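Side-chain contacts in chitinase (Paenibacillus sp. FPU-7, PDB 5GZT), which probably cleaves internal beta-1,4 linkages of N-acetylglucosamine in chitin and chitodextrins, acting as an endochitinase with two glycosyl hydrolase family 18 domains: residues V67-S70 and G71-D75; L118-N121 and I122-I126; S144-E147 and S148-K152. All coordinates share one frame; numbering follows the deposited sequence.

Contact 1: V67-S70 and G71-D75; sequences VTLS and GSFTD. With NA (sodium ion), chain C; FMT (formic acid), chain K.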
loop_
_atom_site.group_PDB
_atom_site.type_symbol
_atom_site.label_atom_id
_atom_site.label_comp_id
_atom_site.label_asym_id
_atom_site.label_seq_id
_atom_site.Cartn_x
_atom_site.Cartn_y
_atom_site.Cartn_z
ATOM N N VAL B 67 20.353 -20.781 65.834
ATOM C CA VAL B 67 20.862 -21.137 64.516
ATOM C C VAL B 67 20.878 -19.872 63.722
ATOM O O VAL B 67 19.818 -19.275 63.497
ATOM C CB VAL B 67 19.943 -22.203 63.833
ATOM C CG1 VAL B 67 20.423 -22.483 62.407
ATOM C CG2 VAL B 67 19.913 -23.491 64.679
ATOM N N THR B 68 22.053 -19.433 63.302
ATOM C CA THR B 68 22.091 -18.237 62.467
ATOM C C THR B 68 23.009 -18.323 61.292
ATOM O O THR B 68 24.031 -18.948 61.365
ATOM C CB THR B 68 22.137 -16.885 63.264
ATOM O OG1 THR B 68 22.999 -15.908 62.675
ATOM C CG2 THR B 68 22.375 -17.031 64.654
ATOM N N LEU B 69 22.599 -17.664 60.202
ATOM C CA LEU B 69 23.225 -17.745 58.889
ATOM C C LEU B 69 23.581 -16.356 58.407
ATOM O O LEU B 69 22.747 -15.417 58.474
ATOM C CB LEU B 69 22.248 -18.382 57.841
ATOM C CG LEU B 69 22.162 -19.925 57.721
ATOM C CD1 LEU B 69 22.241 -20.664 59.036
ATOM C CD2 LEU B 69 20.925 -20.390 56.928
ATOM N N SER B 70 24.795 -16.261 57.865
ATOM C CA SER B 70 25.296 -15.080 57.147
ATOM C C SER B 70 26.069 -15.581 55.999
ATOM O O SER B 70 26.998 -16.327 56.205
ATOM C CB SER B 70 26.221 -14.203 58.022
ATOM O OG SER B 70 25.479 -13.793 59.158
ATOM N N GLY B 71 25.718 -15.126 54.806
ATOM C CA GLY B 71 26.298 -15.649 53.599
ATOM C C GLY B 71 25.274 -15.824 52.494
ATOM O O GLY B 71 24.114 -15.401 52.630
ATOM N N SER B 72 25.741 -16.444 51.407
ATOM C CA SER B 72 24.948 -16.689 50.166
ATOM C C SER B 72 24.641 -18.165 50.112
ATOM O O SER B 72 25.574 -18.949 49.997
ATOM C CB SER B 72 25.714 -16.303 48.910
ATOM O OG SER B 72 24.852 -16.262 47.789
ATOM N N PHE B 73 23.355 -18.549 50.249
ATOM C CA PHE B 73 23.002 -19.951 50.369
ATOM C C PHE B 73 22.082 -20.364 49.218
ATOM O O PHE B 73 21.516 -19.547 48.501
ATOM C CB PHE B 73 22.415 -20.268 51.738
ATOM C CG PHE B 73 23.300 -19.902 52.893
ATOM C CD1 PHE B 73 23.324 -18.608 53.385
ATOM C CD2 PHE B 73 24.081 -20.858 53.514
ATOM C CE1 PHE B 73 24.116 -18.276 54.475
ATOM C CE2 PHE B 73 24.914 -20.524 54.596
ATOM C CZ PHE B 73 24.921 -19.232 55.076
ATOM N N THR B 74 21.987 -21.661 48.997
ATOM C CA THR B 74 21.125 -22.148 47.905
ATOM C C THR B 74 19.766 -22.510 48.528
ATOM O O THR B 74 18.872 -21.671 48.558
ATOM C CB THR B 74 21.805 -23.336 47.155
ATOM O OG1 THR B 74 22.289 -24.291 48.114
ATOM C CG2 THR B 74 22.957 -22.833 46.356
ATOM N N ASP B 75 19.676 -23.738 49.049
ATOM C CA ASP B 75 18.488 -24.294 49.606
ATOM C C ASP B 75 18.750 -24.349 51.066
ATOM O O ASP B 75 19.752 -24.944 51.509
ATOM C CB ASP B 75 18.193 -25.741 49.123
ATOM C CG ASP B 75 17.886 -25.819 47.638
ATOM O OD1 ASP B 75 16.913 -25.229 47.173
ATOM O OD2 ASP B 75 18.581 -26.534 46.935
HETATM NA NA NA C . 27.837 -19.627 49.514
HETATM C C FMT K . 26.528 -11.062 61.401
HETATM O O1 FMT K . 26.175 -11.893 62.256
HETATM O O2 FMT K . 26.368 -11.259 60.072
#
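Over one face of the Phe73 ring lies Leu69, whose CG stands 4.2 Å from the ring centroid in a CH-pi contact 24° off the ring normal, displaced toward the rim. At the ring edge, close to its plane, Ser70 C sits 3.7 Å from Phe73 CE1. The setting is a corner of a parallel beta-helix, where strand 67-70 of one sheet gives way to strand 72-78 of another. Leu69 and Phe73 come from the two arms of the corner and both point into the coil, joining there Leu42 and Val55, which Phe73 also touches. With its CG beside the backbone N (chi1 -56°), Phe73 swings its ring back toward Leu69, and CE1 meets Leu69 CB at 3.9 Å. Gly71 makes the bend at a phi of 139°, with backbone angles that leave no room for a side chain beside Ser70 O. The corner's outer side is polar: Ser70 OG donates a 2.8 Å hydrogen bond to O2 of a formic acid molecule, probably from the crystallisation liquor, which Lys41 and Asn89 also bind. Ser72 turns its carbonyl to a sodium ion completed by Glu44, Thr50 and Phe52, with Ser72 O 2.4 Å from the metal.

Contact 2: L118-N121 and I122-I126; sequences LTLN and IKTQI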
loop_
_atom_site.group_PDB
_atom_site.type_symbol
_atom_site.label_atom_id
_atom_site.label_comp_id
_atom_site.label_asym_id
_atom_site.label_seq_id
_atom_site.Cartn_x
_atom_site.Cartn_y
_atom_site.Cartn_z
ATOM N N LEU B 118 10.475 -18.135 49.347
ATOM C CA LEU B 118 10.196 -18.690 50.649
ATOM C C LEU B 118 8.920 -19.582 50.520
ATOM O O LEU B 118 7.856 -19.079 50.158
ATOM C CB LEU B 118 9.976 -17.578 51.705
ATOM C CG LEU B 118 9.508 -18.033 53.054
ATOM C CD1 LEU B 118 10.509 -18.826 53.880
ATOM C CD2 LEU B 118 8.952 -16.897 53.874
ATOM N N THR B 119 9.042 -20.861 50.884
ATOM C CA THR B 119 7.942 -21.833 50.792
ATOM C C THR B 119 7.524 -22.255 52.197
ATOM O O THR B 119 8.309 -22.768 52.965
ATOM C CB THR B 119 8.321 -23.015 49.895
ATOM O OG1 THR B 119 8.725 -22.500 48.631
ATOM C CG2 THR B 119 7.174 -24.011 49.698
ATOM N N LEU B 120 6.252 -22.031 52.508
ATOM C CA LEU B 120 5.719 -22.311 53.810
ATOM C C LEU B 120 4.703 -23.482 53.828
ATOM O O LEU B 120 3.663 -23.407 53.153
ATOM C CB LEU B 120 5.034 -21.056 54.318
ATOM C CG LEU B 120 5.899 -19.762 54.327
ATOM C CD1 LEU B 120 5.059 -18.602 54.801
ATOM C CD2 LEU B 120 7.067 -20.017 55.229
ATOM N N ASN B 121 5.011 -24.480 54.682
ATOM C CA ASN B 121 4.232 -25.707 54.828
ATOM C C ASN B 121 3.786 -25.893 56.223
ATOM O O ASN B 121 3.178 -26.931 56.525
ATOM C CB ASN B 121 5.095 -26.894 54.350
ATOM C CG ASN B 121 5.327 -26.883 52.859
ATOM O OD1 ASN B 121 6.485 -27.005 52.356
ATOM N ND2 ASN B 121 4.261 -26.887 52.133
ATOM N N ILE B 122 3.962 -24.869 57.049
ATOM C CA ILE B 122 3.486 -24.808 58.427
ATOM C C ILE B 122 3.273 -23.297 58.768
ATOM O O ILE B 122 3.866 -22.440 58.152
ATOM C CB ILE B 122 4.545 -25.439 59.414
ATOM C CG1 ILE B 122 4.060 -25.678 60.863
ATOM C CG2 ILE B 122 5.741 -24.496 59.529
ATOM C CD1 ILE B 122 2.838 -26.567 61.059
ATOM N N LYS B 123 2.359 -22.981 59.667
ATOM C CA LYS B 123 2.117 -21.578 60.067
ATOM C C LYS B 123 3.415 -21.039 60.693
ATOM O O LYS B 123 3.941 -21.639 61.661
ATOM C CB LYS B 123 0.951 -21.465 61.053
ATOM C CG LYS B 123 0.673 -20.007 61.428
ATOM C CD LYS B 123 -0.498 -19.921 62.366
ATOM C CE LYS B 123 -0.852 -18.495 62.662
ATOM N NZ LYS B 123 -2.176 -18.400 63.350
ATOM N N THR B 124 3.934 -19.997 60.045
ATOM C CA THR B 124 5.263 -19.481 60.309
ATOM C C THR B 124 5.198 -18.014 60.605
ATOM O O THR B 124 4.457 -17.252 59.946
ATOM C CB THR B 124 6.222 -19.637 59.099
ATOM O OG1 THR B 124 5.699 -18.943 57.960
ATOM C CG2 THR B 124 6.425 -21.075 58.754
ATOM N N GLN B 125 5.990 -17.594 61.576
ATOM C CA GLN B 125 6.143 -16.153 61.842
ATOM C C GLN B 125 7.440 -15.673 61.210
ATOM O O GLN B 125 8.500 -16.117 61.618
ATOM C CB GLN B 125 6.180 -15.903 63.331
ATOM C CG GLN B 125 4.833 -16.149 63.996
ATOM C CD GLN B 125 4.847 -15.843 65.499
ATOM O OE1 GLN B 125 5.430 -16.590 66.309
ATOM N NE2 GLN B 125 4.237 -14.723 65.863
ATOM N N ILE B 126 7.352 -14.721 60.282
ATOM C CA ILE B 126 8.521 -14.193 59.618
ATOM C C ILE B 126 8.654 -12.746 60.133
ATOM O O ILE B 126 7.721 -11.911 60.011
ATOM C CB ILE B 126 8.452 -14.161 58.082
ATOM C CG1 ILE B 126 8.296 -15.622 57.499
ATOM C CG2 ILE B 126 9.712 -13.504 57.456
ATOM C CD1 ILE B 126 6.846 -16.069 57.397
#
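Leu118 and Leu120 meet Thr124 and Ile126 in a local, mainly apolar contact round a corner of the parallel beta-helix, where strand 114-120 of one sheet leads through a short turn into strand 125-127 of the other. The two pieces run 146° apart from end to end, so the chain nearly doubles back and brings side chains from both arms into the interior of the coil. Two of the pairings are tip to tip. Leu118 CD2 reaches Ile126 CG1 at 3.9 Å, and Leu120 CD1 meets Ile126 CD1 at 4.0 Å, leaving the end of Ile126 shared between the two leucines. Leu118 can extend that far because its CG lies opposite the backbone N (chi1 172°), carrying the methyls across the interior. Leu120 and Thr124 approach differently, their side chains crossing at a slant. Thr124 is modelled in two conformers; in one of them its hydroxyl lies by the forked end of Leu120, and Thr124 CG2 is 3.7 Å from Leu120 CD2. At the bend Ile122 points its CB away from 118-121 and packs on Val98 of the preceding coil. The neighbouring coils pack on this cluster: Leu96 and Val98 lie on one side along the stack, and Phe146 of strand 145-146 covers Leu118, Leu120 and Ile126. The backbone N of Thr124 is tied to Ser144 OG, which anchors the turn to the next coil. Between the facing leucines and Ile126 the contact is methyl against methyl or methylene, so its hold on the corner comes from dispersion and the burial of hydrocarbon.

Contact 3: S144-E147 and S148-K152; sequences SSFE and SAPGK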
loop_
_atom_site.group_PDB
_atom_site.type_symbol
_atom_site.label_atom_id
_atom_site.label_comp_id
_atom_site.label_asym_id
_atom_site.label_seq_id
_atom_site.Cartn_x
_atom_site.Cartn_y
_atom_site.Cartn_z
ATOM N N SER B 144 0.207 -17.707 58.095
ATOM C CA SER B 144 1.559 -17.195 58.341
ATOM C C SER B 144 1.555 -15.638 58.383
ATOM O O SER B 144 0.659 -14.999 57.830
ATOM C CB SER B 144 2.542 -17.699 57.299
ATOM O OG SER B 144 2.838 -19.091 57.525
ATOM N N SER B 145 2.525 -15.075 59.095
ATOM C CA SER B 145 2.675 -13.606 59.251
ATOM C C SER B 145 4.061 -13.122 58.852
ATOM O O SER B 145 5.108 -13.791 59.079
ATOM C CB SER B 145 2.376 -13.164 60.677
ATOM O OG SER B 145 3.180 -13.876 61.588
ATOM N N PHE B 146 4.062 -11.964 58.212
ATOM C CA PHE B 146 5.287 -11.282 57.796
ATOM C C PHE B 146 5.315 -9.879 58.414
ATOM O O PHE B 146 4.356 -9.153 58.290
ATOM C CB PHE B 146 5.275 -11.104 56.346
ATOM C CG PHE B 146 5.390 -12.357 55.597
ATOM C CD1 PHE B 146 4.235 -13.099 55.284
ATOM C CD2 PHE B 146 6.630 -12.782 55.120
ATOM C CE1 PHE B 146 4.350 -14.262 54.521
ATOM C CE2 PHE B 146 6.712 -13.942 54.383
ATOM C CZ PHE B 146 5.576 -14.646 54.062
ATOM N N GLU B 147 6.387 -9.535 59.105
ATOM C CA GLU B 147 6.515 -8.115 59.607
ATOM C C GLU B 147 6.707 -7.195 58.414
ATOM O O GLU B 147 6.141 -6.147 58.398
ATOM C CB GLU B 147 7.637 -7.945 60.613
ATOM C CG GLU B 147 7.284 -8.511 61.970
ATOM C CD GLU B 147 8.400 -8.359 62.987
ATOM O OE1 GLU B 147 9.524 -7.902 62.627
ATOM O OE2 GLU B 147 8.156 -8.722 64.156
ATOM N N SER B 148 7.445 -7.628 57.402
ATOM C CA SER B 148 7.459 -6.877 56.165
ATOM C C SER B 148 7.008 -7.763 54.995
ATOM O O SER B 148 7.493 -8.886 54.801
ATOM C CB SER B 148 8.806 -6.172 55.930
ATOM O OG SER B 148 9.864 -7.031 55.660
ATOM N N ALA B 149 6.055 -7.221 54.242
ATOM C CA ALA B 149 5.385 -7.938 53.180
ATOM C C ALA B 149 6.351 -8.501 52.185
ATOM O O ALA B 149 7.307 -7.833 51.831
ATOM C CB ALA B 149 4.364 -7.047 52.476
ATOM N N PRO B 150 6.136 -9.777 51.755
ATOM C CA PRO B 150 6.890 -10.341 50.627
ATOM C C PRO B 150 6.590 -9.579 49.350
ATOM O O PRO B 150 5.531 -9.015 49.277
ATOM C CB PRO B 150 6.342 -11.780 50.461
ATOM C CG PRO B 150 5.109 -11.820 51.264
ATOM C CD PRO B 150 5.103 -10.700 52.264
ATOM N N GLY B 151 7.483 -9.629 48.370
ATOM C CA GLY B 151 7.264 -8.895 47.090
ATOM C C GLY B 151 6.101 -9.429 46.299
ATOM O O GLY B 151 5.296 -8.665 45.797
ATOM N N LYS B 152 6.046 -10.758 46.128
ATOM C CA LYS B 152 4.825 -11.459 45.612
ATOM C C LYS B 152 4.488 -12.672 46.489
ATOM O O LYS B 152 5.396 -13.267 47.103
ATOM C CB LYS B 152 5.001 -11.963 44.202
ATOM C CG LYS B 152 5.383 -10.904 43.176
ATOM C CD LYS B 152 5.710 -11.558 41.839
ATOM C CE LYS B 152 7.041 -12.309 41.837
ATOM N NZ LYS B 152 6.893 -13.802 41.657
#
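Phe146 and Pro150 cross at about a right angle, the proline ring presenting its CD and CG to one face of the phenyl ring. Pro150 CD stands 3.8 Å from the ring centroid and only 15° off the normal, a CH-pi contact over the face, displaced toward the rim. CD comes nearest to Phe146 CG, at 3.7 Å, whereas Pro150 CG reaches farther across the ring and lies 4.0 Å from Phe146 CZ. The aromatic side chain is brought to this place by its first torsion (chi1 -68°), with CG set beside the backbone N and opposite the carbonyl carbon. Ser148 O stands obliquely to the ring and 3.5 Å from Phe146 CB, so the chain between the two rings passes close to the root of the phenylalanine. Glu147 and Ser148 turn outward from this apolar pair. The polar end of Glu147 instead meets the previous turn of the chain, where its OE1 accepts a hydrogen bond from Gly128 N. Phe146 also packs on Ala135, and Pro150 on Val132 and Ala135, so both rings rest on strand 131-137. Strand 145-146 pairs through its backbone with strand 125-127 on one flank and with Thr162 on the other. An inward aromatic residue at the end of a short strand, covered by a residue from the loop leading to the next sheet, is how this corner of the parallel beta-helix fills its interior.

All three contacts are corners of the N-terminal parallel beta-helix, and they follow one another along the chain in the order 1, 2, 3. Contacts 1 and 3 are the same kind of turn, from the sheet of strands 67-70 and 145-146 toward that of strands 72-78 and 152-154; contact 2 is the return turn. The centres of contacts 1 and 2 are about 17 Å apart and those of contacts 1 and 3 about 19 Å, with no touching atoms. Contacts 2 and 3, centres about 10 Å apart, are joined directly, since strands 125-127 and 145-146 are neighbours: Ile126 N to Ser145 O and Ile126 O to Glu147 N are probable backbone hydrogen bonds.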